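Local coordinates for protein glutathione transferase (Phanerochaete chrysosporium, PDB 4F0C) that probably transfers glutathione to or from small-molecule substrates and binds oxidized glutathione, as a dimeric Ure2p-class glutathione transferase of a wood-degrading fungus, at residues 94-97 with 98-102; 101-104 with 105-109; 201-204 with 205-209; 218-221 with 222-226. All blocks are in the same frame, centred on the assembly; numbering follows the deposited sequence.

Contact 1 of 4, residues 94-97 with 98-102; sequences STFD and DKIIM. With SO4 (sulfate ion), chain F.
Thr95 caps the start of helix 96-126 by taking a hydrogen bond from Asp98 N onto its OG1, 3.2 Å away. The hydroxyl sits between the backbone N and the carbonyl carbon (chi1 71°), which turns it toward the first turn. Behind the cap the backbone bonds begin with Lys99 N to Thr95 O at 2.9 Å and Ile100 N to Phe96 O. The bond from Ile101 N to Asp97 O is weak.

This is an N-cap, and the helix it opens is the long first helix of the all-helical domain of the glutathione transferase fold. A sulfate, probably from the crystallisation liquor, lies at this end. Phe96 N gives O3 of the sulfate a bond of 2.8 Å. One water joins the sulfate, Ser94 O and Lys99 NZ. A second water takes a bond from Thr95 N and gives one to Asp98 OD2.

The extended chain of Lys99 runs back along the capping turn, with CE 3.2 Å from Ser94 O. Apolar packing is light: Ile100 CG2 lies over one face of the Phe96 ring, near its rim. Asp97 OD1 is bonded to Tyr66 of the second subunit.

Contact 2 of 4, residues 101-104 with 105-109; sequences IMTQ and WLFFQ. With SO4 (sulfate ion), chain C.
At the dimer interface of helix 96-126, Gln104 and Trp105 both donate to one sulfate. The ion is probably from the crystallisation liquor. Trp105 NE1 gives a nearly straight bond of 2.8 Å to sulfate O3, at 168°, and this oxygen lies in the plane of the indole at its edge. Gln104 NE2 reaches sulfate O1 at 2.9 Å. The two side chains run side by side, with the amide plane turned 71° from the indole. Gln104 NE2 stands over one indole face, 3.4 Å from Trp105 NE1. Both nitrogens are donors, and they point to different oxygens of the same anion. Gln104 OE1 is bonded to Trp72 N of the second subunit. Arg158 NH2 of the same chain and Trp72 NE1 of the second subunit also bind the sulfate.

Ile101 CG2 meets the edge of the indole, 3.8 Å from Trp105 CD1, and also touches sulfate O3. This packing is an i to i+4 pair on the long helix of the C-terminal domain of the GST fold. Two residues on, Thr103 CG2 comes to the edge of the Phe107 ring in its plane, 3.6 Å from CE2. Thr103 OG1 is anti to the carbonyl carbon (chi1 -67°) and bonds to Lys99 O, while CG2, anti to the backbone N, faces the ring. The Phe107 ring stacks on Phe107 of the second subunit. Backbone bonds support both pairs, among them Trp105 N to Ile101 O at 3.0 Å and Phe107 N to Thr103 O at 2.9 Å.

Contact 3 of 4, residues 201-204 with 205-209; sequences HRWH and TALIT
Leu207 CD1 lies over the five-membered ring of Trp203, 3.8 Å from its centroid and only 10° off the ring normal. This CH-pi contact is on the buried side of helix 198-209. A second CH-pi contact is made by Ile208 CG2, over one face of the His204 imidazole and 3.6 Å from NE2. Ile208 CG1 lies between the backbone N and the carbonyl carbon (chi1 66°), which leaves CG2 anti to the carbonyl carbon and over the ring.

The other side is more polar and more open. His201 O is gripped twice, by Thr205 N at 2.8 Å and by Thr205 OG1 at 2.7 Å. The two donors come from opposite faces of the carbonyl plane. Thr205 OG1 also stands over one face of the His201 ring. Thr209 repeats the double grip one turn later, giving both its N and OG1 to Thr205 O. Arg202 is exposed, but its NH1 bonds to Leu155 O.

Trp203 NE1 is bonded to Asp170 of helix 168-172. Its ring packs on Leu151 and Leu155 of helix 134-155, while Leu207 and Ile208 lean on Val174 of helix 174-184.

Contact 4 of 4, residues 218-221 with 222-226; sequences KTKA and EAIAQ
Glu222 crosses the side chain of Lys218 at an angle, with its own chain extended. Its CG lies 3.2 Å from Lys218 O, and OE1 comes within 3.6 Å of Lys218 CE. The charged groups themselves do not meet: Lys218 NZ and Glu222 OE1 are 4.6 Å apart. The carboxylate therefore lies against the methylene chain rather than the ammonium group. The opposite charges may still attract weakly. The lysine chain is likewise extended throughout.

Lys220 makes the other side-chain contact of this turn. Its chain is straight until the last bond, where chi4 of -51° bends NZ, and Ile224 CD1 then lies 3.4 Å from Lys220 NZ. The ammonium is held elsewhere, by a hydrogen bond to Val14 O and a weak one to Gln13 O.

Both pairs are i to i+4 neighbours on helix 211-227, the last helix of the chain. The inner face of this helix lies against the thioredoxin-like N-terminal domain: Thr219 and Lys220 pack on Trp19 of helix 18-28, and Ala223 and Ile224 touch Gln13. Thr219 OG1 bonds back to Glu215 O.

Regular backbone bonds join the two segments. Ala223 N reaches Thr219 O at 2.9 Å, and Ala225 N reaches Ala221 O at 3.0 Å with an N-H...O angle of 172°. Ala221 and Ala225 lie on the exposed side.

In the fold
Contacts 1 and 2 follow each other on helix 96-126 and share Ile101 and Met102. Both touch the second subunit, and each has a sulfate. Contact 1 is a surface contact at the helix start, where a side-chain cap, backbone N-H groups and waters do the binding. Contact 2 is buried and uses aromatic rings and side-chain donors. Contact 3, on helix 198-209, is partly buried; it has CH-pi packing and doubly bonded carbonyls, without a bound ion. Contact 4 lies on the surface of helix 211-227, the next helix in the chain, with opposite charges near each other but not in contact. Its centre is about 35 Å from that of contact 1. Neither contact 3 nor contact 4 touches the second subunit.

Contact 1 of 4, residues 94-97 with 98-102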
loop_
_atom_site.group_PDB
_atom_site.type_symbol
_atom_site.label_atom_id
_atom_site.label_comp_id
_atom_site.label_asym_id
_atom_site.label_seq_id
_atom_site.Cartn_x
_atom_site.Cartn_y
_atom_site.Cartn_z
ATOM N N SER A 94 -11.574 9.389 16.164
ATOM C CA SER A 94 -12.972 9.737 15.872
ATOM C C SER A 94 -13.164 10.846 14.813
ATOM O O SER A 94 -14.074 10.758 13.988
ATOM C CB SER A 94 -13.729 10.081 17.159
ATOM O OG SER A 94 -13.063 11.112 17.825
ATOM N N THR A 95 -12.302 11.851 14.800
ATOM C CA THR A 95 -12.532 13.000 13.908
ATOM C C THR A 95 -12.078 12.712 12.484
ATOM O O THR A 95 -11.182 11.891 12.260
ATOM C CB THR A 95 -11.813 14.288 14.376
ATOM O OG1 THR A 95 -10.398 14.159 14.194
ATOM C CG2 THR A 95 -12.119 14.624 15.854
ATOM N N PHE A 96 -12.673 13.414 11.521
ATOM C CA PHE A 96 -12.246 13.249 10.130
ATOM C C PHE A 96 -10.754 13.527 9.944
ATOM O O PHE A 96 -10.032 12.712 9.335
ATOM C CB PHE A 96 -13.031 14.141 9.163
ATOM C CG PHE A 96 -12.441 14.136 7.795
ATOM C CD1 PHE A 96 -12.568 13.017 6.986
ATOM C CD2 PHE A 96 -11.660 15.190 7.360
ATOM C CE1 PHE A 96 -11.982 12.971 5.721
ATOM C CE2 PHE A 96 -11.079 15.152 6.098
ATOM C CZ PHE A 96 -11.246 14.032 5.279
ATOM N N ASP A 97 -10.286 14.654 10.480
ATOM C CA ASP A 97 -8.887 15.035 10.312
ATOM C C ASP A 97 -7.956 13.956 10.827
ATOM O O ASP A 97 -6.963 13.639 10.181
ATOM C CB ASP A 97 -8.579 16.353 11.039
ATOM C CG ASP A 97 -9.219 17.574 10.370
ATOM O OD1 ASP A 97 -10.020 17.423 9.416
ATOM O OD2 ASP A 97 -8.935 18.696 10.852
ATOM N N ASP A 98 -8.277 13.376 11.980
ATOM C CA ASP A 98 -7.424 12.324 12.518
ATOM C C ASP A 98 -7.541 11.035 11.686
ATOM O O ASP A 98 -6.538 10.355 11.423
ATOM C CB ASP A 98 -7.770 12.014 13.987
ATOM C CG ASP A 98 -7.339 13.114 14.952
ATOM O OD1 ASP A 98 -6.488 13.945 14.587
ATOM O OD2 ASP A 98 -7.821 13.101 16.106
ATOM N N LYS A 99 -8.763 10.677 11.296
ATOM C CA LYS A 99 -8.959 9.463 10.504
ATOM C C LYS A 99 -8.176 9.471 9.191
ATOM O O LYS A 99 -7.594 8.452 8.801
ATOM C CB LYS A 99 -10.440 9.241 10.187
ATOM C CG LYS A 99 -11.268 8.727 11.364
ATOM C CD LYS A 99 -12.749 8.625 10.944
ATOM C CE LYS A 99 -13.642 8.227 12.098
ATOM N NZ LYS A 99 -15.056 8.095 11.566
ATOM N N ILE A 100 -8.193 10.589 8.488
ATOM C CA ILE A 100 -7.525 10.601 7.190
ATOM C C ILE A 100 -6.005 10.509 7.360
ATOM O O ILE A 100 -5.301 9.885 6.538
ATOM C CB ILE A 100 -7.935 11.783 6.315
ATOM C CG1 ILE A 100 -7.424 11.587 4.872
ATOM C CG2 ILE A 100 -7.512 13.161 6.948
ATOM C CD1 ILE A 100 -8.012 10.340 4.172
ATOM N N ILE A 101 -5.490 11.093 8.440
ATOM C CA ILE A 101 -4.045 11.005 8.670
ATOM C C ILE A 101 -3.677 9.593 9.167
ATOM O O ILE A 101 -2.637 9.044 8.794
ATOM C CB ILE A 101 -3.587 12.105 9.675
ATOM C CG1 ILE A 101 -3.845 13.490 9.071
ATOM C CG2 ILE A 101 -2.092 11.905 10.077
ATOM C CD1 ILE A 101 -3.185 13.702 7.654
ATOM N N MET A 102 -4.541 8.980 9.974
ATOM C CA MET A 102 -4.276 7.580 10.344
ATOM C C MET A 102 -4.231 6.707 9.075
ATOM O O MET A 102 -3.387 5.806 8.931
ATOM C CB MET A 102 -5.328 7.081 11.340
ATOM C CG MET A 102 -5.012 5.695 11.938
ATOM S SD MET A 102 -6.283 5.124 13.083
ATOM C CE MET A 102 -7.606 4.699 11.941
HETATM S S SO4 F . -15.482 15.173 12.276
HETATM O O1 SO4 F . -16.403 15.978 11.478
HETATM O O2 SO4 F . -15.583 13.786 11.831
HETATM O O3 SO4 F . -14.131 15.691 12.095
HETATM O O4 SO4 F . -15.835 15.255 13.689
HETATM O O HOH W 1 -15.936 11.179 11.575
HETATM O O HOH W 2 -10.097 11.913 16.768
#

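Contact 2 of 4, residues 101-104 with 105-109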
loop_
_atom_site.group_PDB
_atom_site.type_symbol
_atom_site.label_atom_id
_atom_site.label_comp_id
_atom_site.label_asym_id
_atom_site.label_seq_id
_atom_site.Cartn_x
_atom_site.Cartn_y
_atom_site.Cartn_z
ATOM N N ILE A 101 -5.490 11.093 8.440
ATOM C CA ILE A 101 -4.045 11.005 8.670
ATOM C C ILE A 101 -3.677 9.593 9.167
ATOM O O ILE A 101 -2.637 9.044 8.794
ATOM C CB ILE A 101 -3.587 12.105 9.675
ATOM C CG1 ILE A 101 -3.845 13.490 9.071
ATOM C CG2 ILE A 101 -2.092 11.905 10.077
ATOM C CD1 ILE A 101 -3.185 13.702 7.654
ATOM N N MET A 102 -4.541 8.980 9.974
ATOM C CA MET A 102 -4.276 7.580 10.344
ATOM C C MET A 102 -4.231 6.707 9.075
ATOM O O MET A 102 -3.387 5.806 8.931
ATOM C CB MET A 102 -5.328 7.081 11.340
ATOM C CG MET A 102 -5.012 5.695 11.938
ATOM S SD MET A 102 -6.283 5.124 13.083
ATOM C CE MET A 102 -7.606 4.699 11.941
ATOM N N THR A 103 -5.144 6.984 8.151
ATOM C CA THR A 103 -5.185 6.269 6.870
ATOM C C THR A 103 -3.937 6.521 6.013
ATOM O O THR A 103 -3.395 5.602 5.389
ATOM C CB THR A 103 -6.486 6.590 6.119
ATOM O OG1 THR A 103 -7.557 6.039 6.868
ATOM C CG2 THR A 103 -6.527 5.967 4.719
ATOM N N GLN A 104 -3.493 7.769 5.979
ATOM C CA GLN A 104 -2.249 8.111 5.291
ATOM C C GLN A 104 -1.072 7.260 5.806
ATOM O O GLN A 104 -0.327 6.694 5.027
ATOM C CB GLN A 104 -1.943 9.582 5.544
ATOM C CG GLN A 104 -0.559 10.079 5.051
ATOM C CD GLN A 104 -0.233 11.414 5.673
ATOM O OE1 GLN A 104 -0.552 12.466 5.109
ATOM N NE2 GLN A 104 0.371 11.380 6.901
ATOM N N TRP A 105 -0.902 7.191 7.132
ATOM C CA TRP A 105 0.174 6.390 7.697
ATOM C C TRP A 105 0.003 4.904 7.382
ATOM O O TRP A 105 0.992 4.213 7.155
ATOM C CB TRP A 105 0.320 6.643 9.203
ATOM C CG TRP A 105 1.047 7.966 9.430
ATOM C CD1 TRP A 105 0.483 9.168 9.743
ATOM C CD2 TRP A 105 2.450 8.192 9.287
ATOM N NE1 TRP A 105 1.464 10.141 9.836
ATOM C CE2 TRP A 105 2.681 9.561 9.552
ATOM C CE3 TRP A 105 3.543 7.353 8.986
ATOM C CZ2 TRP A 105 3.970 10.129 9.525
ATOM C CZ3 TRP A 105 4.842 7.921 8.942
ATOM C CH2 TRP A 105 5.028 9.299 9.191
ATOM N N LEU A 106 -1.235 4.412 7.377
ATOM C CA LEU A 106 -1.480 3.017 6.962
ATOM C C LEU A 106 -1.059 2.782 5.503
ATOM O O LEU A 106 -0.448 1.751 5.172
ATOM C CB LEU A 106 -2.952 2.604 7.161
ATOM C CG LEU A 106 -3.352 2.483 8.633
ATOM C CD1 LEU A 106 -4.901 2.463 8.793
ATOM C CD2 LEU A 106 -2.737 1.198 9.193
ATOM N N PHE A 107 -1.385 3.726 4.630
ATOM C CA PHE A 107 -0.954 3.607 3.236
ATOM C C PHE A 107 0.555 3.645 3.126
ATOM O O PHE A 107 1.136 2.946 2.278
ATOM C CB PHE A 107 -1.605 4.656 2.317
ATOM C CG PHE A 107 -2.950 4.192 1.767
ATOM C CD1 PHE A 107 -3.007 3.310 0.670
ATOM C CD2 PHE A 107 -4.137 4.570 2.382
ATOM C CE1 PHE A 107 -4.250 2.842 0.187
ATOM C CE2 PHE A 107 -5.380 4.121 1.905
ATOM C CZ PHE A 107 -5.444 3.250 0.823
ATOM N N PHE A 108 1.194 4.446 3.972
ATOM C CA PHE A 108 2.667 4.460 3.968
ATOM C C PHE A 108 3.215 3.092 4.406
ATOM O O PHE A 108 4.144 2.548 3.797
ATOM C CB PHE A 108 3.240 5.607 4.821
ATOM C CG PHE A 108 4.762 5.570 4.934
ATOM C CD1 PHE A 108 5.545 5.458 3.804
ATOM C CD2 PHE A 108 5.387 5.623 6.171
ATOM C CE1 PHE A 108 6.980 5.412 3.889
ATOM C CE2 PHE A 108 6.804 5.590 6.273
ATOM C CZ PHE A 108 7.595 5.481 5.121
ATOM N N GLN A 109 2.620 2.528 5.445
ATOM C CA GLN A 109 3.030 1.185 5.870
ATOM C C GLN A 109 2.828 0.202 4.698
ATOM O O GLN A 109 3.715 -0.601 4.366
ATOM C CB GLN A 109 2.189 0.710 7.069
ATOM C CG GLN A 109 2.733 -0.590 7.699
ATOM C CD GLN A 109 2.392 -1.834 6.856
ATOM O OE1 GLN A 109 1.255 -1.992 6.396
ATOM N NE2 GLN A 109 3.385 -2.725 6.655
HETATM S S SO4 C . 1.866 13.923 9.394
HETATM O O1 SO4 C . 2.060 13.426 8.024
HETATM O O2 SO4 C . 0.792 14.892 9.434
HETATM O O3 SO4 C . 1.375 12.904 10.351
HETATM O O4 SO4 C . 3.133 14.438 9.828
#

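Contact 3 of 4, residues 201-204 with 205-209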
loop_
_atom_site.group_PDB
_atom_site.type_symbol
_atom_site.label_atom_id
_atom_site.label_comp_id
_atom_site.label_asym_id
_atom_site.label_seq_id
_atom_site.Cartn_x
_atom_site.Cartn_y
_atom_site.Cartn_z
ATOM N N HIS A 201 13.444 3.090 17.915
ATOM C CA HIS A 201 13.649 2.035 18.911
ATOM C C HIS A 201 12.722 2.218 20.117
ATOM O O HIS A 201 12.168 1.239 20.629
ATOM C CB HIS A 201 15.109 1.995 19.365
ATOM C CG HIS A 201 15.370 1.054 20.512
ATOM N ND1 HIS A 201 15.465 1.480 21.821
ATOM C CD2 HIS A 201 15.584 -0.284 20.536
ATOM C CE1 HIS A 201 15.707 0.441 22.605
ATOM N NE2 HIS A 201 15.793 -0.639 21.851
ATOM N N ARG A 202 12.589 3.462 20.588
ATOM C CA ARG A 202 11.715 3.762 21.740
ATOM C C ARG A 202 10.283 3.322 21.457
ATOM O O ARG A 202 9.638 2.641 22.266
ATOM C CB ARG A 202 11.710 5.269 22.003
ATOM C CG ARG A 202 10.809 5.729 23.143
ATOM C CD ARG A 202 10.399 7.203 22.964
ATOM N NE ARG A 202 9.360 7.376 21.952
ATOM C CZ ARG A 202 9.451 8.208 20.911
ATOM N NH1 ARG A 202 10.551 8.960 20.737
ATOM N NH2 ARG A 202 8.431 8.310 20.060
ATOM N N TRP A 203 9.789 3.726 20.290
ATOM C CA TRP A 203 8.409 3.457 19.885
ATOM C C TRP A 203 8.184 1.976 19.640
ATOM O O TRP A 203 7.198 1.390 20.122
ATOM C CB TRP A 203 8.164 4.274 18.625
ATOM C CG TRP A 203 6.955 4.047 17.723
ATOM C CD1 TRP A 203 5.685 4.489 17.922
ATOM C CD2 TRP A 203 6.990 3.499 16.399
ATOM N NE1 TRP A 203 4.901 4.219 16.811
ATOM C CE2 TRP A 203 5.692 3.627 15.856
ATOM C CE3 TRP A 203 8.003 2.910 15.616
ATOM C CZ2 TRP A 203 5.371 3.171 14.571
ATOM C CZ3 TRP A 203 7.684 2.463 14.339
ATOM C CH2 TRP A 203 6.378 2.596 13.831
ATOM N N HIS A 204 9.092 1.359 18.892
ATOM C CA HIS A 204 8.989 -0.086 18.631
ATOM C C HIS A 204 9.023 -0.858 19.943
ATOM O O HIS A 204 8.255 -1.792 20.150
ATOM C CB HIS A 204 10.127 -0.553 17.720
ATOM C CG HIS A 204 10.033 -1.997 17.332
ATOM N ND1 HIS A 204 9.124 -2.457 16.402
ATOM C CD2 HIS A 204 10.734 -3.079 17.744
ATOM C CE1 HIS A 204 9.262 -3.768 16.269
ATOM N NE2 HIS A 204 10.236 -4.170 17.066
ATOM N N THR A 205 9.904 -0.469 20.860
ATOM C CA THR A 205 10.011 -1.206 22.115
ATOM C C THR A 205 8.743 -1.061 22.933
ATOM O O THR A 205 8.294 -2.016 23.576
ATOM C CB THR A 205 11.257 -0.750 22.937
ATOM O OG1 THR A 205 12.422 -1.018 22.158
ATOM C CG2 THR A 205 11.351 -1.480 24.305
ATOM N N ALA A 206 8.167 0.134 22.922
ATOM C CA ALA A 206 6.944 0.349 23.667
ATOM C C ALA A 206 5.837 -0.560 23.087
ATOM O O ALA A 206 5.068 -1.162 23.838
ATOM C CB ALA A 206 6.534 1.821 23.642
ATOM N N LEU A 207 5.812 -0.715 21.762
ATOM C CA LEU A 207 4.801 -1.541 21.102
ATOM C C LEU A 207 4.955 -3.019 21.432
ATOM O O LEU A 207 3.997 -3.667 21.842
ATOM C CB LEU A 207 4.824 -1.313 19.570
ATOM C CG LEU A 207 4.274 0.050 19.129
ATOM C CD1 LEU A 207 4.806 0.488 17.766
ATOM C CD2 LEU A 207 2.732 -0.007 19.120
ATOM N N ILE A 208 6.158 -3.562 21.288
ATOM C CA ILE A 208 6.325 -5.006 21.450
ATOM C C ILE A 208 6.285 -5.446 22.912
ATOM O O ILE A 208 6.175 -6.633 23.190
ATOM C CB ILE A 208 7.613 -5.539 20.782
ATOM C CG1 ILE A 208 8.862 -4.996 21.479
ATOM C CG2 ILE A 208 7.628 -5.210 19.272
ATOM C CD1 ILE A 208 10.167 -5.561 20.900
ATOM N N THR A 209 6.355 -4.497 23.842
ATOM C CA THR A 209 6.242 -4.866 25.261
ATOM C C THR A 209 4.799 -4.804 25.765
ATOM O O THR A 209 4.510 -5.262 26.863
ATOM C CB THR A 209 7.218 -4.051 26.173
ATOM O OG1 THR A 209 6.936 -2.663 26.040
ATOM C CG2 THR A 209 8.633 -4.267 25.735
#

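Contact 4 of 4, residues 218-221 with 222-226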
loop_
_atom_site.group_PDB
_atom_site.type_symbol
_atom_site.label_atom_id
_atom_site.label_comp_id
_atom_site.label_asym_id
_atom_site.label_seq_id
_atom_site.Cartn_x
_atom_site.Cartn_y
_atom_site.Cartn_z
ATOM N N LYS A 218 4.836 -14.121 20.502
ATOM C CA LYS A 218 5.188 -15.396 21.122
ATOM C C LYS A 218 4.423 -16.514 20.400
ATOM O O LYS A 218 4.948 -17.592 20.164
ATOM C CB LYS A 218 4.871 -15.367 22.617
ATOM C CG LYS A 218 5.113 -16.699 23.356
ATOM C CD LYS A 218 4.708 -16.609 24.832
ATOM C CE LYS A 218 5.100 -17.873 25.621
ATOM N NZ LYS A 218 4.675 -17.810 27.059
ATOM N N THR A 219 3.178 -16.231 20.034
ATOM C CA THR A 219 2.321 -17.186 19.344
ATOM C C THR A 219 2.915 -17.501 17.975
ATOM O O THR A 219 2.945 -18.659 17.542
ATOM C CB THR A 219 0.894 -16.605 19.180
ATOM O OG1 THR A 219 0.309 -16.409 20.474
ATOM C CG2 THR A 219 -0.011 -17.541 18.363
ATOM N N LYS A 220 3.392 -16.464 17.288
ATOM C CA LYS A 220 4.027 -16.665 15.996
ATOM C C LYS A 220 5.256 -17.561 16.106
ATOM O O LYS A 220 5.422 -18.470 15.287
ATOM C CB LYS A 220 4.368 -15.316 15.332
ATOM C CG LYS A 220 5.208 -15.402 14.056
ATOM C CD LYS A 220 5.387 -13.998 13.459
ATOM C CE LYS A 220 5.863 -14.005 12.004
ATOM N NZ LYS A 220 7.054 -14.857 11.836
ATOM N N ALA A 221 6.113 -17.300 17.100
ATOM C CA ALA A 221 7.343 -18.073 17.261
ATOM C C ALA A 221 7.011 -19.549 17.510
ATOM O O ALA A 221 7.650 -20.453 16.962
ATOM C CB ALA A 221 8.205 -17.493 18.417
ATOM N N GLU A 222 5.999 -19.790 18.337
ATOM C CA GLU A 222 5.556 -21.147 18.629
ATOM C C GLU A 222 4.966 -21.822 17.397
ATOM O O GLU A 222 5.228 -22.992 17.152
ATOM C CB GLU A 222 4.556 -21.164 19.799
ATOM C CG GLU A 222 5.150 -20.622 21.099
ATOM C CD GLU A 222 4.153 -20.558 22.257
ATOM O OE1 GLU A 222 4.607 -20.677 23.418
ATOM O OE2 GLU A 222 2.931 -20.376 22.013
ATOM N N ALA A 223 4.174 -21.089 16.618
ATOM C CA ALA A 223 3.577 -21.668 15.414
ATOM C C ALA A 223 4.672 -22.079 14.405
ATOM O O ALA A 223 4.575 -23.100 13.738
ATOM C CB ALA A 223 2.579 -20.680 14.766
ATOM N N ILE A 224 5.702 -21.259 14.292
ATOM C CA ILE A 224 6.785 -21.571 13.379
ATOM C C ILE A 224 7.467 -22.851 13.857
ATOM O O ILE A 224 7.569 -23.833 13.110
ATOM C CB ILE A 224 7.787 -20.424 13.294
ATOM C CG1 ILE A 224 7.214 -19.271 12.480
ATOM C CG2 ILE A 224 8.993 -20.884 12.579
ATOM C CD1 ILE A 224 8.107 -18.039 12.468
ATOM N N ALA A 225 7.875 -22.852 15.124
ATOM C CA ALA A 225 8.482 -24.021 15.760
ATOM C C ALA A 225 7.680 -25.296 15.539
ATOM O O ALA A 225 8.240 -26.353 15.262
ATOM C CB ALA A 225 8.661 -23.773 17.250
ATOM N N GLN A 226 6.365 -25.197 15.650
ATOM C CA GLN A 226 5.479 -26.346 15.496
ATOM C C GLN A 226 5.371 -26.917 14.080
ATOM O O GLN A 226 4.961 -28.065 13.906
ATOM C CB GLN A 226 4.089 -26.011 16.041
ATOM C CG GLN A 226 4.070 -25.950 17.553
ATOM C CD GLN A 226 4.416 -27.295 18.169
ATOM O OE1 GLN A 226 3.634 -28.243 18.074
ATOM N NE2 GLN A 226 5.600 -27.393 18.783
#